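Local structure of cytosolic phospholipase A2 delta (Homo sapiens, 5IZ5) at residues P378-Q382 / R383-G387; L396-K400 / L401-S405. The protein hydrolyses glycerophospholipids at the sn-2 position in a calcium-dependent manner, with a preference for linoleic acid, releasing a lysophospholipid and a free fatty acid. The protein carries 3 engineered substitutions. All coordinates share one frame; numbering follows the deposited sequence.

Contact 1: residues P378-Q382 / R383-G387; sequences PEWSQ and RDLEG
Trp380 and Leu385 run alongside each other in the same direction and supply the apolar part of this turn. The methyl CD2 of Leu385 meets CE3 of Trp380 at 4.0 Å, arriving at the rim of the indole near the ring plane. A chi1 of 72°, with CG between the backbone N and the carbonyl carbon, turns this ring edge to the leucine. CB of Ser381 lies above one face of the indole, toward the rim. Tyr375 adds an edge-to-face ring contact, while Leu374 of helix 367-375 touches both Trp380 and Leu385.

The backbone bonds are those of a short 3-10 turn. Gln382 N donates to Glu379 O at 2.9 Å, and Arg383 N to Trp380 O at 3.2 Å. Gln350 of helix 335-351 then grips the chain with its amide, donating to the carbonyls of Ser381 and Arg383 and accepting from Leu385 N.

Among the charged groups, Arg383 CG lies 4.1 Å from Glu379 CB, and bends at chi2 and chi3 turn an edge of the guanidinium toward the same CB. The two charges do not pair: the Glu379 carboxylate forms a salt bridge with Arg458, and Arg383 a long, weak ion pair with Asp377. Farther on, Asp384 OD2 accepts a weak capping bond from Glu386 N at 3.3 Å. Leucine and indole thus face the protein interior, whereas this weak aspartate cap and the backbone bonds of the turn lead the chain into helix 386-397.

Contact 2: residues L396-K400 / L401-S405; sequences LAKSK and LEVFS. With SO4 (sulfate ion), chain M.
In Ser399 a chi1 of 170° swings OG to the far side from the residue's own N and brings the hydroxyl to the backbone N of Glu402, from which it accepts a weak but nearly straight bond at 3.3 Å. A water bridges the same OG to Glu402 OE1. In Lys400, bends at chi2 and chi4 turn NZ back toward the end of the helix, where it donates to Lys398 O at 3.0 Å and also to His395 O and Met775 O. The backbone adds a weak bond from Val403 N to Ser399 O, 3.3 Å long. Lys398 crosses Val403 at about a right angle; its CE lies 3.7 Å from CG2 of Val403, and its ammonium reaches Ser438 O.

These residues form the link between helix 386-397 and helix 406-422 in the catalytic domain: Lys398 leaves the first helix, and Ser405 is the N-cap of the second, its OG accepting from Arg408 N. A sulfate, probably from the crystallisation liquor, occupies the bend. Its O2 accepts from Lys400 N at 2.8 Å. Its O4 accepts from Leu401 N at 2.9 Å, and Thr776 and Ser581 bind the ion from other loops. Phe404, the centre of an inverse gamma turn, packs on Val435 and Leu409.

How the contacts relate
Contact 1 and contact 2 illustrate how the chain enters and leaves one helix through short turns. They come in series: residues 378-387 lead from the loop after helix 367-375 into helix 386-397, and the later residues 396-405 lead out of it toward helix 406-422. Their centres are 26 Å apart and their nearest atoms about 11 Å, so they do not touch and are joined through the helix itself. Contact 1 lies away from the annotated sites; in contact 2 the Lys400 side chain is about 12 Å from Gly335, which binds substrate. Through Leu385 and Leu396, helix 386-397 packs along helix 335-351, which follows the substrate-binding glycines, and the turns at its two ends tie it to neighbouring loops.

Contact 1: residues P378-Q382 / R383-G387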
loop_
_atom_site.group_PDB
_atom_site.type_symbol
_atom_site.label_atom_id
_atom_site.label_comp_id
_atom_site.label_asym_id
_atom_site.label_seq_id
_atom_site.Cartn_x
_atom_site.Cartn_y
_atom_site.Cartn_z
ATOM N N PRO B 378 24.491 -0.245 -8.363
ATOM C CA PRO B 378 23.933 0.258 -9.633
ATOM C C PRO B 378 24.320 -0.544 -10.889
ATOM O O PRO B 378 23.718 -0.357 -11.947
ATOM C CB PRO B 378 24.506 1.680 -9.745
ATOM C CG PRO B 378 25.032 2.023 -8.401
ATOM C CD PRO B 378 25.382 0.739 -7.721
ATOM N N GLU B 379 25.319 -1.413 -10.766
ATOM C CA GLU B 379 25.817 -2.202 -11.882
ATOM C C GLU B 379 25.596 -3.703 -11.718
ATOM O O GLU B 379 26.212 -4.489 -12.427
ATOM C CB GLU B 379 27.321 -1.922 -12.039
ATOM C CG GLU B 379 27.703 -1.269 -13.343
ATOM C CD GLU B 379 26.852 -0.080 -13.684
ATOM O OE1 GLU B 379 26.805 0.889 -12.909
ATOM O OE2 GLU B 379 26.231 -0.118 -14.757
ATOM N N TRP B 380 24.695 -4.105 -10.825
ATOM C CA TRP B 380 24.631 -5.505 -10.390
ATOM C C TRP B 380 24.485 -6.534 -11.517
ATOM O O TRP B 380 25.174 -7.538 -11.489
ATOM C CB TRP B 380 23.551 -5.716 -9.316
ATOM C CG TRP B 380 22.124 -5.639 -9.794
ATOM C CD1 TRP B 380 21.309 -4.554 -9.758
ATOM C CD2 TRP B 380 21.345 -6.702 -10.351
ATOM N NE1 TRP B 380 20.072 -4.864 -10.268
ATOM C CE2 TRP B 380 20.067 -6.179 -10.640
ATOM C CE3 TRP B 380 21.607 -8.041 -10.642
ATOM C CZ2 TRP B 380 19.049 -6.950 -11.207
ATOM C CZ3 TRP B 380 20.599 -8.810 -11.202
ATOM C CH2 TRP B 380 19.334 -8.261 -11.483
ATOM N N SER B 381 23.620 -6.294 -12.505
ATOM C CA SER B 381 23.418 -7.279 -13.577
ATOM C C SER B 381 24.582 -7.299 -14.568
ATOM O O SER B 381 24.718 -8.239 -15.338
ATOM C CB SER B 381 22.100 -7.058 -14.325
ATOM O OG SER B 381 22.170 -5.953 -15.212
ATOM N N GLN B 382 25.411 -6.259 -14.541
ATOM C CA GLN B 382 26.613 -6.184 -15.378
ATOM C C GLN B 382 27.847 -6.718 -14.671
ATOM O O GLN B 382 28.939 -6.698 -15.240
ATOM C CB GLN B 382 26.875 -4.736 -15.798
ATOM C CG GLN B 382 25.685 -4.058 -16.451
ATOM C CD GLN B 382 25.136 -4.851 -17.621
ATOM O OE1 GLN B 382 25.897 -5.361 -18.438
ATOM N NE2 GLN B 382 23.816 -4.959 -17.708
ATOM N N ARG B 383 27.687 -7.188 -13.438
ATOM C CA ARG B 383 28.809 -7.717 -12.681
ATOM C C ARG B 383 28.534 -9.136 -12.267
ATOM O O ARG B 383 27.382 -9.556 -12.181
ATOM C CB ARG B 383 29.088 -6.846 -11.465
ATOM C CG ARG B 383 29.443 -5.428 -11.905
ATOM C CD ARG B 383 30.624 -4.796 -11.185
ATOM N NE ARG B 383 30.311 -4.289 -9.853
ATOM C CZ ARG B 383 30.844 -4.716 -8.707
ATOM N NH1 ARG B 383 31.741 -5.701 -8.675
ATOM N NH2 ARG B 383 30.470 -4.144 -7.566
ATOM N N ASP B 384 29.610 -9.873 -12.031
ATOM C CA ASP B 384 29.518 -11.275 -11.685
ATOM C C ASP B 384 28.638 -11.405 -10.446
ATOM O O ASP B 384 28.928 -10.815 -9.404
ATOM C CB ASP B 384 30.917 -11.846 -11.431
ATOM C CG ASP B 384 30.919 -13.358 -11.250
ATOM O OD1 ASP B 384 31.969 -13.887 -10.842
ATOM O OD2 ASP B 384 29.890 -14.022 -11.504
ATOM N N LEU B 385 27.557 -12.167 -10.579
ATOM C CA LEU B 385 26.628 -12.386 -9.478
ATOM C C LEU B 385 27.238 -13.203 -8.345
ATOM O O LEU B 385 26.740 -13.161 -7.228
ATOM C CB LEU B 385 25.340 -13.049 -9.974
ATOM C CG LEU B 385 24.335 -12.065 -10.579
ATOM C CD1 LEU B 385 23.300 -12.776 -11.432
ATOM C CD2 LEU B 385 23.650 -11.252 -9.486
ATOM N N GLU B 386 28.329 -13.910 -8.614
ATOM C CA GLU B 386 28.968 -14.743 -7.599
ATOM C C GLU B 386 29.416 -13.962 -6.353
ATOM O O GLU B 386 29.528 -14.541 -5.272
ATOM C CB GLU B 386 30.159 -15.506 -8.201
ATOM C CG GLU B 386 30.283 -16.945 -7.716
ATOM C CD GLU B 386 29.159 -17.838 -8.214
ATOM O OE1 GLU B 386 28.850 -17.783 -9.421
ATOM O OE2 GLU B 386 28.585 -18.595 -7.401
ATOM N N GLY B 387 29.677 -12.664 -6.501
ATOM C CA GLY B 387 30.019 -11.807 -5.361
ATOM C C GLY B 387 28.873 -11.658 -4.368
ATOM O O GLY B 387 29.012 -12.023 -3.205
#

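Contact 2: residues L396-K400 / L401-S405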
loop_
_atom_site.group_PDB
_atom_site.type_symbol
_atom_site.label_atom_id
_atom_site.label_comp_id
_atom_site.label_asym_id
_atom_site.label_seq_id
_atom_site.Cartn_x
_atom_site.Cartn_y
_atom_site.Cartn_z
ATOM N N LEU B 396 23.868 -15.917 5.638
ATOM C CA LEU B 396 22.860 -16.931 5.915
ATOM C C LEU B 396 23.458 -18.083 6.746
ATOM O O LEU B 396 22.733 -18.780 7.454
ATOM C CB LEU B 396 22.224 -17.429 4.614
ATOM C CG LEU B 396 20.782 -17.953 4.646
ATOM C CD1 LEU B 396 19.819 -17.031 5.372
ATOM C CD2 LEU B 396 20.296 -18.171 3.221
ATOM N N ALA B 397 24.780 -18.244 6.684
ATOM C CA ALA B 397 25.491 -19.298 7.421
ATOM C C ALA B 397 25.793 -18.954 8.877
ATOM O O ALA B 397 25.825 -19.845 9.722
ATOM C CB ALA B 397 26.785 -19.663 6.700
ATOM N N LYS B 398 26.027 -17.677 9.172
ATOM C CA LYS B 398 26.414 -17.265 10.529
ATOM C C LYS B 398 25.322 -17.569 11.556
ATOM O O LYS B 398 24.138 -17.635 11.218
ATOM C CB LYS B 398 26.755 -15.772 10.567
ATOM C CG LYS B 398 25.536 -14.866 10.507
ATOM C CD LYS B 398 25.906 -13.423 10.224
ATOM C CE LYS B 398 24.660 -12.592 9.965
ATOM N NZ LYS B 398 24.916 -11.147 10.192
ATOM N N SER B 399 25.734 -17.738 12.807
ATOM C CA SER B 399 24.803 -18.058 13.890
ATOM C C SER B 399 23.871 -16.888 14.182
ATOM O O SER B 399 24.319 -15.773 14.418
ATOM C CB SER B 399 25.557 -18.428 15.169
ATOM O OG SER B 399 24.669 -18.513 16.274
ATOM N N LYS B 400 22.575 -17.162 14.181
ATOM C CA LYS B 400 21.577 -16.142 14.444
ATOM C C LYS B 400 21.259 -16.007 15.923
ATOM O O LYS B 400 20.457 -15.159 16.296
ATOM C CB LYS B 400 20.306 -16.414 13.640
ATOM C CG LYS B 400 20.562 -16.548 12.145
ATOM C CD LYS B 400 21.284 -15.330 11.575
ATOM C CE LYS B 400 21.314 -15.335 10.056
ATOM N NZ LYS B 400 21.997 -16.539 9.503
ATOM N N LEU B 401 21.897 -16.809 16.770
ATOM C CA LEU B 401 21.798 -16.599 18.195
ATOM C C LEU B 401 22.872 -15.616 18.626
ATOM O O LEU B 401 22.596 -14.708 19.405
ATOM C CB LEU B 401 21.907 -17.920 18.960
ATOM C CG LEU B 401 20.834 -18.950 18.590
ATOM C CD1 LEU B 401 21.136 -20.283 19.256
ATOM C CD2 LEU B 401 19.434 -18.468 18.949
ATOM N N GLU B 402 24.083 -15.770 18.097
ATOM C CA GLU B 402 25.190 -14.879 18.463
ATOM C C GLU B 402 25.098 -13.505 17.775
ATOM O O GLU B 402 25.730 -12.555 18.225
ATOM C CB GLU B 402 26.546 -15.558 18.223
ATOM C CG GLU B 402 27.085 -15.434 16.827
ATOM C CD GLU B 402 28.316 -16.287 16.565
ATOM O OE1 GLU B 402 28.699 -17.105 17.431
ATOM O OE2 GLU B 402 28.902 -16.133 15.476
ATOM N N VAL B 403 24.300 -13.389 16.712
ATOM C CA VAL B 403 24.083 -12.093 16.051
ATOM C C VAL B 403 23.399 -11.120 17.021
ATOM O O VAL B 403 23.666 -9.913 16.993
ATOM C CB VAL B 403 23.257 -12.242 14.742
ATOM C CG1 VAL B 403 22.746 -10.901 14.257
ATOM C CG2 VAL B 403 24.090 -12.857 13.623
ATOM N N PHE B 404 22.553 -11.659 17.899
ATOM C CA PHE B 404 21.865 -10.872 18.927
ATOM C C PHE B 404 22.722 -10.677 20.177
ATOM O O PHE B 404 22.360 -11.046 21.290
ATOM C CB PHE B 404 20.505 -11.498 19.226
ATOM C CG PHE B 404 19.677 -11.695 17.988
ATOM C CD1 PHE B 404 19.431 -10.618 17.149
ATOM C CD2 PHE B 404 19.184 -12.940 17.629
ATOM C CE1 PHE B 404 18.696 -10.767 15.988
ATOM C CE2 PHE B 404 18.442 -13.096 16.466
ATOM C CZ PHE B 404 18.202 -12.010 15.642
ATOM N N SER B 405 23.878 -10.074 19.944
ATOM C CA SER B 405 24.792 -9.633 20.989
ATOM C C SER B 405 24.156 -8.527 21.839
ATOM O O SER B 405 23.210 -7.869 21.392
ATOM C CB SER B 405 26.067 -9.092 20.332
ATOM O OG SER B 405 25.787 -7.907 19.594
HETATM S S SO4 M . 21.943 -20.321 14.754
HETATM O O1 SO4 M . 22.990 -21.183 14.157
HETATM O O2 SO4 M . 21.264 -19.546 13.691
HETATM O O3 SO4 M . 20.958 -21.163 15.465
HETATM O O4 SO4 M . 22.554 -19.390 15.725
HETATM O O HOH W 1 26.713 -18.649 18.787
#